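Local coordinates for DNA mismatch repair protein MutS (Thermus aquaticus, PDB 1EWQ) that recognises mismatched base pairs in DNA, takes part in their repair and has a weak ATPase activity, at residues A555-P559 with V560-R564; L524-L527 with D528-A532; V467-K471 with D472-Y476; G441-A444 with V445-Y448. All coordinates share one frame; numbering follows the deposited sequence.

Contact 1: A555-P559 with V560-R564; sequences AGRHP and VVERR
Arg557 reaches across to Glu562, five residues on, with NH1 3.0 Å from OE1. This salt bridge is bent, weak as a hydrogen bond, and the guanidinium and carboxylate planes stand 43° apart. OE2 also lies near NH1, but it crowds the arginine CD in the model and its place is doubtful. The guanidinium also bonds to the carbonyls of Tyr540, the last residue of helix 514-540, and of Gly541 just beyond, the stronger partner, and so ties that helix to this loop. His558 follows and organises the turn. With CG anti to the backbone N (chi1 -170°), its ring swings beneath the following residues, and ND1 accepts the amide of Val560 (ND1 to N 3.0 Å) almost in the ring plane. CG2 of Val561 sits over one face of the imidazole, a CH-pi contact 3.6 Å from the centroid. The histidine O receives Glu562 N at 3.1 Å, a bond spanning 558-562, beside residues 560-563, whose backbone angles are helical, in the loop joining strand 551-556 to strand 570-574. An alanine in place of His558 would probably leave the Val560 amide without its acceptor and open a gap beneath Val561 and against helix 589-603. That helix starts in the predicted ATP-binding loop, and the His558 side chain lies about 8 Å from that of Ser590. Pro559 packs on Leu598 of the same helix and on Leu272, while its carbonyl O accepts a hydrogen bond from a water at 2.5 Å. The same water donates to Glu562 OE1 and accepts from Arg563 NH1.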
loop_
_atom_site.group_PDB
_atom_site.type_symbol
_atom_site.label_atom_id
_atom_site.label_comp_id
_atom_site.label_asym_id
_atom_site.label_seq_id
_atom_site.Cartn_x
_atom_site.Cartn_y
_atom_site.Cartn_z
ATOM N N ALA C 555 -18.368 30.450 21.984
ATOM C CA ALA C 555 -17.003 29.946 21.956
ATOM C C ALA C 555 -16.874 28.488 21.534
ATOM O O ALA C 555 -16.226 27.695 22.221
ATOM C CB ALA C 555 -16.340 30.152 23.331
ATOM N N GLY C 556 -17.479 28.141 20.400
ATOM C CA GLY C 556 -17.384 26.782 19.908
ATOM C C GLY C 556 -16.078 26.578 19.162
ATOM O O GLY C 556 -15.475 27.539 18.682
ATOM N N ARG C 557 -15.633 25.328 19.066
ATOM C CA ARG C 557 -14.396 25.013 18.373
ATOM C C ARG C 557 -14.511 23.664 17.668
ATOM O O ARG C 557 -15.296 22.801 18.076
ATOM C CB ARG C 557 -13.231 24.937 19.357
ATOM C CG ARG C 557 -13.465 25.608 20.693
ATOM C CD ARG C 557 -12.803 24.785 21.759
ATOM N NE ARG C 557 -13.629 24.656 22.939
ATOM C CZ ARG C 557 -13.532 23.662 23.811
ATOM N NH1 ARG C 557 -12.647 22.695 23.635
ATOM N NH2 ARG C 557 -14.309 23.655 24.873
ATOM N N HIS C 558 -13.723 23.488 16.610
ATOM C CA HIS C 558 -13.720 22.237 15.868
ATOM C C HIS C 558 -13.015 21.239 16.792
ATOM O O HIS C 558 -11.832 21.389 17.088
ATOM C CB HIS C 558 -12.948 22.397 14.557
ATOM C CG HIS C 558 -13.092 21.230 13.627
ATOM N ND1 HIS C 558 -12.695 19.953 13.969
ATOM C CD2 HIS C 558 -13.579 21.147 12.365
ATOM C CE1 HIS C 558 -12.927 19.136 12.955
ATOM N NE2 HIS C 558 -13.462 19.834 11.971
ATOM N N PRO C 559 -13.739 20.209 17.261
ATOM C CA PRO C 559 -13.187 19.193 18.165
ATOM C C PRO C 559 -11.955 18.443 17.663
ATOM O O PRO C 559 -11.197 17.895 18.460
ATOM C CB PRO C 559 -14.375 18.265 18.408
ATOM C CG PRO C 559 -15.151 18.369 17.108
ATOM C CD PRO C 559 -15.111 19.859 16.849
ATOM N N VAL C 560 -11.749 18.420 16.350
ATOM C CA VAL C 560 -10.604 17.713 15.794
ATOM C C VAL C 560 -9.425 18.634 15.499
ATOM O O VAL C 560 -8.293 18.332 15.865
ATOM C CB VAL C 560 -10.993 16.950 14.514
ATOM C CG1 VAL C 560 -9.777 16.231 13.959
ATOM C CG2 VAL C 560 -12.105 15.953 14.824
ATOM N N VAL C 561 -9.698 19.757 14.843
ATOM C CA VAL C 561 -8.662 20.727 14.513
ATOM C C VAL C 561 -7.972 21.242 15.774
ATOM O O VAL C 561 -6.749 21.290 15.837
ATOM C CB VAL C 561 -9.248 21.934 13.744
ATOM C CG1 VAL C 561 -8.190 23.015 13.567
ATOM C CG2 VAL C 561 -9.777 21.477 12.397
ATOM N N GLU C 562 -8.751 21.624 16.780
ATOM C CA GLU C 562 -8.171 22.135 18.018
ATOM C C GLU C 562 -7.253 21.112 18.679
ATOM O O GLU C 562 -6.449 21.460 19.538
ATOM C CB GLU C 562 -9.265 22.534 19.012
ATOM C CG GLU C 562 -10.020 21.363 19.644
ATOM C CD GLU C 562 -10.882 21.802 20.825
ATOM O OE1 GLU C 562 -11.598 20.957 21.416
ATOM O OE2 GLU C 562 -10.836 23.007 21.163
ATOM N N ARG C 563 -7.377 19.852 18.274
ATOM C CA ARG C 563 -6.566 18.779 18.842
ATOM C C ARG C 563 -5.090 18.842 18.396
ATOM O O ARG C 563 -4.211 18.312 19.080
ATOM C CB ARG C 563 -7.180 17.430 18.454
ATOM C CG ARG C 563 -7.283 16.386 19.563
ATOM C CD ARG C 563 -8.047 16.900 20.763
ATOM N NE ARG C 563 -7.182 17.683 21.643
ATOM C CZ ARG C 563 -7.567 18.783 22.283
ATOM N NH1 ARG C 563 -8.807 19.235 22.140
ATOM N NH2 ARG C 563 -6.714 19.435 23.058
ATOM N N ARG C 564 -4.813 19.499 17.267
ATOM C CA ARG C 564 -3.439 19.607 16.766
ATOM C C ARG C 564 -2.957 21.041 16.514
ATOM O O ARG C 564 -1.890 21.232 15.937
ATOM C CB ARG C 564 -3.282 18.815 15.461
ATOM C CG ARG C 564 -3.329 17.301 15.607
ATOM C CD ARG C 564 -2.087 16.752 16.296
ATOM N NE ARG C 564 -2.142 15.297 16.450
ATOM C CZ ARG C 564 -3.000 14.654 17.240
ATOM N NH1 ARG C 564 -3.889 15.333 17.958
ATOM N NH2 ARG C 564 -2.968 13.326 17.318
HETATM O O HOH W 1 -11.355 18.162 20.975
#

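Contact 2: L524-L527 with D528-A532; sequences LAEL and DVYAA
Glu526 and Tyr530 run side by side from successive turns of the long helix 514-540, one helical step of four residues apart and pointing the same way. The glutamate chain is extended beyond CG, which carries OE2 up to the level of the phenol, 3.0 Å from Tyr530 OH; the hydroxyl has another acceptor within reach, so where its proton goes is not settled. CG of Glu526 lies 3.9 Å from CE1 of Tyr530, and the carboxylate is turned 62° from the ring. At the base of the same pair the main chain closes with a nearly straight bond, Tyr530 N to Glu526 O at 3.0 Å. The ring itself wedges against Arg305, Arg308 and Phe312 of helix 299-314. A glycine in place of Tyr530 is likely to open a gap between the two helices and set the Glu526 carboxylate free to turn. Leu527 points elsewhere on the helix, toward Leu366 and Val370, and its carbonyl O accepts Ala531 N at 3.0 Å. Together with Leu524, packed on Leu359 and Leu362 of helix 346-366, it makes an apolar seam between helices of the MutS domain III family region. Asp528 is buried as well, yet both its oxygens are hydrogen-bonded: OD1 accepts the amide of Arg280 and OD2 bonds to Thr281 OG1, so the carboxylate holds the chain just ahead of helix 282-293. Its CG stands anti to the backbone N (chi1 -178°), turning the acid away from the preceding helical turn, while CB rests 3.1 Å from the carbonyl O of Leu524.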
loop_
_atom_site.group_PDB
_atom_site.type_symbol
_atom_site.label_atom_id
_atom_site.label_comp_id
_atom_site.label_asym_id
_atom_site.label_seq_id
_atom_site.Cartn_x
_atom_site.Cartn_y
_atom_site.Cartn_z
ATOM N N LEU C 524 -22.077 -3.236 30.457
ATOM C CA LEU C 524 -20.733 -2.689 30.568
ATOM C C LEU C 524 -20.323 -1.886 29.346
ATOM O O LEU C 524 -19.532 -0.946 29.457
ATOM C CB LEU C 524 -19.735 -3.813 30.837
ATOM C CG LEU C 524 -20.039 -4.516 32.160
ATOM C CD1 LEU C 524 -19.023 -5.621 32.424
ATOM C CD2 LEU C 524 -20.036 -3.485 33.291
ATOM N N ALA C 525 -20.853 -2.246 28.184
ATOM C CA ALA C 525 -20.528 -1.507 26.966
ATOM C C ALA C 525 -21.077 -0.087 27.126
ATOM O O ALA C 525 -20.393 0.899 26.847
ATOM C CB ALA C 525 -21.157 -2.178 25.741
ATOM N N GLU C 526 -22.316 0.009 27.588
ATOM C CA GLU C 526 -22.935 1.312 27.776
ATOM C C GLU C 526 -22.167 2.152 28.793
ATOM O O GLU C 526 -21.849 3.312 28.542
ATOM C CB GLU C 526 -24.390 1.147 28.222
ATOM C CG GLU C 526 -25.356 1.931 27.360
ATOM C CD GLU C 526 -26.795 1.783 27.799
ATOM O OE1 GLU C 526 -27.308 0.640 27.804
ATOM O OE2 GLU C 526 -27.405 2.818 28.137
ATOM N N LEU C 527 -21.859 1.558 29.941
ATOM C CA LEU C 527 -21.122 2.266 30.980
ATOM C C LEU C 527 -19.743 2.659 30.467
ATOM O O LEU C 527 -19.214 3.699 30.843
ATOM C CB LEU C 527 -20.989 1.383 32.222
ATOM C CG LEU C 527 -22.340 0.952 32.785
ATOM C CD1 LEU C 527 -22.149 -0.140 33.813
ATOM C CD2 LEU C 527 -23.045 2.167 33.393
ATOM N N ASP C 528 -19.163 1.817 29.611
ATOM C CA ASP C 528 -17.848 2.095 29.034
ATOM C C ASP C 528 -17.951 3.391 28.220
ATOM O O ASP C 528 -17.077 4.264 28.315
ATOM C CB ASP C 528 -17.403 0.909 28.151
ATOM C CG ASP C 528 -16.004 1.094 27.529
ATOM O OD1 ASP C 528 -15.167 1.836 28.094
ATOM O OD2 ASP C 528 -15.734 0.468 26.474
ATOM N N VAL C 529 -19.033 3.529 27.456
ATOM C CA VAL C 529 -19.248 4.714 26.628
ATOM C C VAL C 529 -19.479 5.998 27.434
ATOM O O VAL C 529 -18.864 7.029 27.164
ATOM C CB VAL C 529 -20.418 4.490 25.659
ATOM C CG1 VAL C 529 -20.786 5.791 24.963
ATOM C CG2 VAL C 529 -20.012 3.444 24.601
ATOM N N TYR C 530 -20.358 5.931 28.425
ATOM C CA TYR C 530 -20.643 7.088 29.260
ATOM C C TYR C 530 -19.388 7.574 29.984
ATOM O O TYR C 530 -19.109 8.773 30.016
ATOM C CB TYR C 530 -21.724 6.734 30.276
ATOM C CG TYR C 530 -23.075 6.443 29.664
ATOM C CD1 TYR C 530 -23.846 5.364 30.105
ATOM C CD2 TYR C 530 -23.611 7.277 28.680
ATOM C CE1 TYR C 530 -25.118 5.133 29.581
ATOM C CE2 TYR C 530 -24.888 7.053 28.154
ATOM C CZ TYR C 530 -25.633 5.982 28.608
ATOM O OH TYR C 530 -26.901 5.778 28.105
ATOM N N ALA C 531 -18.632 6.647 30.564
ATOM C CA ALA C 531 -17.409 7.018 31.270
ATOM C C ALA C 531 -16.390 7.588 30.281
ATOM O O ALA C 531 -15.657 8.533 30.592
ATOM C CB ALA C 531 -16.828 5.800 31.999
ATOM N N ALA C 532 -16.362 7.019 29.078
ATOM C CA ALA C 532 -15.447 7.469 28.031
ATOM C C ALA C 532 -15.771 8.883 27.540
ATOM O O ALA C 532 -14.872 9.696 27.327
ATOM C CB ALA C 532 -15.472 6.496 26.861
#

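Contact 3: V467-K471 with D472-Y476; sequences VQTLK and DRQRY. With nucleotides of chain A.
Leu470 and Arg475 both set CG beside their backbone N (chi1 -63° and -64°), and this brings CD1 of the leucine over one face of the arginine guanidinium, 3.6 Å from NE. The arginine is extended from CG to NE and so delivers its guanidinium edge to a DNA phosphate. The two residues belong to a beta hairpin, strands 465-469 and 473-477, whose turn at Lys471 and Asp472 brings Lys471 to the sugar-phosphate backbone; Asp472 pairs with Arg454. Leu470 N bonds to Arg473 O to close the turn. The phosphates are held in succession: Arg475 NH1 reaches OP1 of DT19 of chain A at 2.5 Å, with NH2 on OP2, while Arg473 NH2 donates to OP2 and Lys471 N to OP1 of DC20 of chain A, both at 2.8 Å. Lys471 NZ makes a weak bond to OP1 of DG21 of chain A. Glu451 pairs with Arg475 NH2 and would probably steady that guanidinium. Farther from the DNA, Val467 and Gln468 both face Arg475 in a classic beta bulge, and Arg475 O accepts three donors: both their amides and Gln474 NE2. Along strand 465-469, at the sheet's edge, Thr469 N bonds to Thr469 OG1 of the second subunit. Gln474 bends at chi2 (65°), which turns its amide back over the neighbouring strand, and Thr469 OG1 donates to a lone pair of Gln474 OE1 at 2.6 Å.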
loop_
_atom_site.group_PDB
_atom_site.type_symbol
_atom_site.label_atom_id
_atom_site.label_comp_id
_atom_site.label_asym_id
_atom_site.label_seq_id
_atom_site.Cartn_x
_atom_site.Cartn_y
_atom_site.Cartn_z
ATOM N N VAL C 467 20.860 -50.043 19.932
ATOM C CA VAL C 467 19.692 -49.398 19.338
ATOM C C VAL C 467 20.065 -48.265 18.384
ATOM O O VAL C 467 19.503 -48.143 17.288
ATOM C CB VAL C 467 18.743 -48.852 20.440
ATOM C CG1 VAL C 467 17.708 -47.924 19.835
ATOM C CG2 VAL C 467 18.043 -50.010 21.128
ATOM N N GLN C 468 21.015 -47.437 18.799
ATOM C CA GLN C 468 21.432 -46.319 17.968
ATOM C C GLN C 468 22.924 -46.084 18.103
ATOM O O GLN C 468 23.455 -46.019 19.218
ATOM C CB GLN C 468 20.673 -45.043 18.365
ATOM C CG GLN C 468 21.024 -43.821 17.510
ATOM C CD GLN C 468 20.438 -42.513 18.046
ATOM O OE1 GLN C 468 20.533 -41.469 17.396
ATOM N NE2 GLN C 468 19.842 -42.563 19.232
ATOM N N THR C 469 23.597 -45.968 16.963
ATOM C CA THR C 469 25.026 -45.722 16.941
ATOM C C THR C 469 25.250 -44.260 16.577
ATOM O O THR C 469 24.645 -43.738 15.637
ATOM C CB THR C 469 25.754 -46.599 15.886
ATOM O OG1 THR C 469 25.600 -47.989 16.211
ATOM C CG2 THR C 469 27.244 -46.251 15.846
ATOM N N LEU C 470 26.110 -43.594 17.335
ATOM C CA LEU C 470 26.412 -42.201 17.062
ATOM C C LEU C 470 27.907 -42.048 16.856
ATOM O O LEU C 470 28.656 -43.021 16.930
ATOM C CB LEU C 470 25.925 -41.302 18.209
ATOM C CG LEU C 470 24.406 -41.324 18.405
ATOM C CD1 LEU C 470 24.056 -42.162 19.630
ATOM C CD2 LEU C 470 23.886 -39.909 18.568
ATOM N N LYS C 471 28.335 -40.822 16.593
ATOM C CA LYS C 471 29.738 -40.543 16.359
ATOM C C LYS C 471 30.632 -41.141 17.441
ATOM O O LYS C 471 31.579 -41.866 17.131
ATOM C CB LYS C 471 29.960 -39.027 16.265
ATOM C CG LYS C 471 31.219 -38.615 15.512
ATOM C CD LYS C 471 31.318 -39.322 14.160
ATOM C CE LYS C 471 32.405 -38.700 13.292
ATOM N NZ LYS C 471 33.694 -38.545 14.036
ATOM N N ASP C 472 30.339 -40.846 18.705
ATOM C CA ASP C 472 31.159 -41.359 19.800
ATOM C C ASP C 472 30.344 -41.802 21.007
ATOM O O ASP C 472 30.816 -41.775 22.145
ATOM C CB ASP C 472 32.181 -40.306 20.217
ATOM C CG ASP C 472 33.190 -40.017 19.120
ATOM O OD1 ASP C 472 34.012 -40.915 18.814
ATOM O OD2 ASP C 472 33.155 -38.901 18.560
ATOM N N ARG C 473 29.111 -42.207 20.732
ATOM C CA ARG C 473 28.210 -42.690 21.760
ATOM C C ARG C 473 27.392 -43.791 21.138
ATOM O O ARG C 473 27.227 -43.842 19.919
ATOM C CB ARG C 473 27.290 -41.576 22.261
ATOM C CG ARG C 473 27.991 -40.539 23.133
ATOM C CD ARG C 473 27.073 -39.378 23.412
ATOM N NE ARG C 473 26.709 -38.685 22.180
ATOM C CZ ARG C 473 25.705 -37.817 22.076
ATOM N NH1 ARG C 473 24.951 -37.531 23.136
ATOM N NH2 ARG C 473 25.458 -37.230 20.909
ATOM N N GLN C 474 26.893 -44.680 21.982
ATOM C CA GLN C 474 26.075 -45.790 21.528
ATOM C C GLN C 474 24.923 -45.936 22.504
ATOM O O GLN C 474 25.102 -45.800 23.720
ATOM C CB GLN C 474 26.898 -47.080 21.488
ATOM C CG GLN C 474 26.106 -48.335 21.135
ATOM C CD GLN C 474 25.547 -48.328 19.716
ATOM O OE1 GLN C 474 26.256 -48.017 18.754
ATOM N NE2 GLN C 474 24.273 -48.690 19.580
ATOM N N ARG C 475 23.741 -46.203 21.963
ATOM C CA ARG C 475 22.565 -46.367 22.789
ATOM C C ARG C 475 22.015 -47.784 22.688
ATOM O O ARG C 475 22.023 -48.405 21.618
ATOM C CB ARG C 475 21.521 -45.315 22.401
ATOM C CG ARG C 475 22.026 -43.908 22.678
ATOM C CD ARG C 475 21.222 -42.826 21.986
ATOM N NE ARG C 475 21.747 -41.508 22.334
ATOM C CZ ARG C 475 21.419 -40.376 21.717
ATOM N NH1 ARG C 475 20.558 -40.388 20.710
ATOM N NH2 ARG C 475 21.962 -39.229 22.109
ATOM N N TYR C 476 21.552 -48.293 23.824
ATOM C CA TYR C 476 21.029 -49.645 23.898
ATOM C C TYR C 476 19.666 -49.707 24.556
ATOM O O TYR C 476 19.085 -48.694 24.946
ATOM C CB TYR C 476 21.977 -50.547 24.692
ATOM C CG TYR C 476 23.442 -50.385 24.355
ATOM C CD1 TYR C 476 24.170 -49.302 24.848
ATOM C CD2 TYR C 476 24.105 -51.326 23.566
ATOM C CE1 TYR C 476 25.521 -49.155 24.569
ATOM C CE2 TYR C 476 25.464 -51.193 23.278
ATOM C CZ TYR C 476 26.164 -50.104 23.784
ATOM O OH TYR C 476 27.503 -49.950 23.508
ATOM P P DC A 20 26.498 -37.427 16.901
ATOM O OP1 DC A 20 26.691 -38.654 16.077
ATOM O OP2 DC A 20 26.659 -37.497 18.375
ATOM O "O5'" DC A 20 27.466 -36.298 16.341
ATOM C "C5'" DC A 20 27.370 -35.894 14.978
ATOM C "C4'" DC A 20 28.270 -34.712 14.723
ATOM O "O4'" DC A 20 27.657 -33.482 15.186
ATOM C "C3'" DC A 20 29.628 -34.810 15.418
ATOM O "O3'" DC A 20 30.658 -34.483 14.502
ATOM C "C2'" DC A 20 29.558 -33.761 16.516
ATOM C "C1'" DC A 20 28.612 -32.731 15.919
ATOM N N1 DC A 20 27.886 -31.913 16.904
ATOM C C2 DC A 20 27.623 -30.566 16.601
ATOM O O2 DC A 20 28.007 -30.110 15.511
ATOM N N3 DC A 20 26.954 -29.802 17.501
ATOM C C4 DC A 20 26.552 -30.336 18.659
ATOM N N4 DC A 20 25.899 -29.546 19.524
ATOM C C5 DC A 20 26.804 -31.702 18.988
ATOM C C6 DC A 20 27.471 -32.444 18.093
ATOM P P DT A 19 20.394 -37.161 19.408
ATOM O OP1 DT A 19 20.052 -38.562 19.014
ATOM O OP2 DT A 19 20.507 -36.790 20.843
ATOM O "O5'" DT A 19 21.769 -36.813 18.711
ATOM C "C5'" DT A 19 21.911 -35.593 18.022
ATOM C "C4'" DT A 19 22.935 -35.738 16.930
ATOM O "O4'" DT A 19 23.031 -34.457 16.282
ATOM C "C3'" DT A 19 24.328 -36.050 17.460
ATOM O "O3'" DT A 19 25.038 -36.862 16.526
ATOM C "C2'" DT A 19 24.946 -34.681 17.664
ATOM C "C1'" DT A 19 24.211 -33.780 16.678
ATOM N N1 DT A 19 23.780 -32.496 17.256
ATOM C C2 DT A 19 23.923 -31.369 16.492
ATOM O O2 DT A 19 24.407 -31.390 15.369
ATOM N N3 DT A 19 23.478 -30.214 17.088
ATOM C C4 DT A 19 22.922 -30.086 18.345
ATOM O O4 DT A 19 22.568 -28.982 18.747
ATOM C C5 DT A 19 22.808 -31.319 19.098
ATOM C C7 DT A 19 22.211 -31.285 20.470
ATOM C C6 DT A 19 23.241 -32.443 18.522
ATOM P P DG A 21 32.184 -34.751 14.899
ATOM O OP1 DG A 21 32.733 -35.596 13.810
ATOM O OP2 DG A 21 32.265 -35.222 16.306
ATOM O "O5'" DG A 21 32.822 -33.296 14.811
ATOM C "C5'" DG A 21 32.608 -32.490 13.653
ATOM C "C4'" DG A 21 33.132 -31.091 13.877
ATOM O "O4'" DG A 21 32.273 -30.385 14.808
ATOM C "C3'" DG A 21 34.549 -31.012 14.450
ATOM O "O3'" DG A 21 35.266 -29.958 13.783
ATOM C "C2'" DG A 21 34.312 -30.724 15.927
ATOM C "C1'" DG A 21 33.030 -29.904 15.909
ATOM N N9 DG A 21 32.185 -30.008 17.095
ATOM C C8 DG A 21 31.864 -31.146 17.796
ATOM N N7 DG A 21 31.042 -30.922 18.787
ATOM C C5 DG A 21 30.814 -29.552 18.744
ATOM C C6 DG A 21 29.999 -28.717 19.573
ATOM O O6 DG A 21 29.297 -29.033 20.540
ATOM N N1 DG A 21 30.062 -27.388 19.174
ATOM C C2 DG A 21 30.809 -26.913 18.127
ATOM N N2 DG A 21 30.736 -25.598 17.907
ATOM N N3 DG A 21 31.571 -27.669 17.356
ATOM C C4 DG A 21 31.523 -28.971 17.715
HETATM O O HOH W 2 23.251 -49.540 16.816
#

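Contact 4: G441-A444 with V445-Y448; sequences GYNA and VFGY
Asn443 OD1 takes the amide of Phe446 in a short bond of 2.6 Å, lying in the plane of the side-chain carbonyl. Its CG sits between the backbone N and the carbonyl carbon (chi1 69°), and this folds the amide back over the turn that follows. The main-chain O of the same residue accepts Gly447 N at 2.8 Å, nearly in line with the C=O, and takes a weak second bond from Phe446 N. In return, Asn443 N donates to Gly447 O, but the bond is long and weak at 3.4 Å. Asn443 thus bonds to the turn through both its side chain and its main chain. Gly447 has a positive phi of 80°, and a CB there would be jammed against the preceding carbonyl. One residue further along, the rings of Tyr442 and Tyr448 meet edge-to-face: CD1 of Tyr442 lies over the centre of the Tyr448 ring, centroids 4.7 Å apart and planes at 54°. The polar partners of this pair come from helix 479-511, Tyr489 OH for the hydroxyl of Tyr442 and Glu485 OE1 for the amide of Tyr448, while Phe422 stacks on the Tyr448 ring. Phe446 points from the turn, the amide of Asn443 alongside it, and packs on Val467 as well as on Leu470 of the second subunit. The Asn443 side chain also packs on a DNA phosphate. The whole is a beta hairpin whose three-residue loop, 444-446, lies between the Asn443-Gly447 hydrogen-bonded pair, joining strands 439-443 and 449-453 of the four-stranded antiparallel sheet that faces the DNA.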
loop_
_atom_site.group_PDB
_atom_site.type_symbol
_atom_site.label_atom_id
_atom_site.label_comp_id
_atom_site.label_asym_id
_atom_site.label_seq_id
_atom_site.Cartn_x
_atom_site.Cartn_y
_atom_site.Cartn_z
ATOM N N GLY C 441 18.361 -41.642 28.307
ATOM C CA GLY C 441 17.864 -40.494 27.578
ATOM C C GLY C 441 16.636 -40.846 26.783
ATOM O O GLY C 441 16.117 -41.967 26.878
ATOM N N TYR C 442 16.172 -39.892 25.981
ATOM C CA TYR C 442 14.988 -40.108 25.167
ATOM C C TYR C 442 14.882 -39.184 23.948
ATOM O O TYR C 442 15.296 -38.031 23.995
ATOM C CB TYR C 442 13.735 -39.930 26.044
ATOM C CG TYR C 442 12.447 -39.928 25.254
ATOM C CD1 TYR C 442 11.702 -41.095 25.099
ATOM C CD2 TYR C 442 12.026 -38.781 24.570
ATOM C CE1 TYR C 442 10.583 -41.130 24.279
ATOM C CE2 TYR C 442 10.910 -38.805 23.744
ATOM C CZ TYR C 442 10.195 -39.984 23.600
ATOM O OH TYR C 442 9.108 -40.030 22.761
ATOM N N ASN C 443 14.340 -39.722 22.856
ATOM C CA ASN C 443 14.063 -38.959 21.637
ATOM C C ASN C 443 12.929 -39.679 20.914
ATOM O O ASN C 443 12.798 -40.900 21.006
ATOM C CB ASN C 443 15.290 -38.783 20.713
ATOM C CG ASN C 443 15.742 -40.074 20.041
ATOM O OD1 ASN C 443 14.937 -40.839 19.501
ATOM N ND2 ASN C 443 17.056 -40.304 20.048
ATOM N N ALA C 444 12.105 -38.906 20.214
ATOM C CA ALA C 444 10.942 -39.416 19.504
ATOM C C ALA C 444 11.219 -40.508 18.479
ATOM O O ALA C 444 10.316 -41.266 18.118
ATOM C CB ALA C 444 10.204 -38.254 18.835
ATOM N N VAL C 445 12.457 -40.604 18.014
ATOM C CA VAL C 445 12.777 -41.616 17.022
ATOM C C VAL C 445 13.107 -42.998 17.589
ATOM O O VAL C 445 12.694 -44.011 17.023
ATOM C CB VAL C 445 13.940 -41.163 16.123
ATOM C CG1 VAL C 445 14.175 -42.200 15.028
ATOM C CG2 VAL C 445 13.623 -39.791 15.518
ATOM N N PHE C 446 13.840 -43.051 18.698
ATOM C CA PHE C 446 14.201 -44.337 19.286
ATOM C C PHE C 446 13.542 -44.638 20.629
ATOM O O PHE C 446 13.643 -45.757 21.125
ATOM C CB PHE C 446 15.730 -44.449 19.428
ATOM C CG PHE C 446 16.471 -44.405 18.112
ATOM C CD1 PHE C 446 16.861 -43.189 17.553
ATOM C CD2 PHE C 446 16.753 -45.580 17.419
ATOM C CE1 PHE C 446 17.525 -43.145 16.318
ATOM C CE2 PHE C 446 17.415 -45.551 16.184
ATOM C CZ PHE C 446 17.802 -44.332 15.632
ATOM N N GLY C 447 12.866 -43.654 21.215
ATOM C CA GLY C 447 12.222 -43.874 22.503
ATOM C C GLY C 447 13.217 -43.781 23.646
ATOM O O GLY C 447 14.211 -43.063 23.541
ATOM N N TYR C 448 12.962 -44.492 24.742
ATOM C CA TYR C 448 13.876 -44.468 25.884
ATOM C C TYR C 448 15.094 -45.346 25.637
ATOM O O TYR C 448 14.995 -46.377 24.987
ATOM C CB TYR C 448 13.165 -44.917 27.157
ATOM C CG TYR C 448 12.138 -43.919 27.632
ATOM C CD1 TYR C 448 10.864 -43.876 27.067
ATOM C CD2 TYR C 448 12.460 -42.976 28.605
ATOM C CE1 TYR C 448 9.940 -42.913 27.461
ATOM C CE2 TYR C 448 11.542 -42.008 29.003
ATOM C CZ TYR C 448 10.286 -41.983 28.428
ATOM O OH TYR C 448 9.380 -41.029 28.830
#

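How the contacts relate
Along the chain the order is contact 4, contact 3, contact 2, contact 1. Contacts 4 and 3 are two hairpin turns of one antiparallel sheet, strands 439-443, 449-453, 473-477 and 465-469, with centres about 12 Å apart. They touch: Phe446 packs on Val467 and Gln468, and Asn443 approaches Arg475. Both also meet the second subunit. The chain then runs back through helices 479-511 and 514-540; contact 2 lies on the latter, its centre about 66 Å from that of contact 3. Contact 1, about 24 Å from contact 2 between centres, stands beside the predicted ATP site. The DNA-binding and predicted nucleotide-binding ends are thus widely separated, about 76 Å between the centres of contacts 1 and 3.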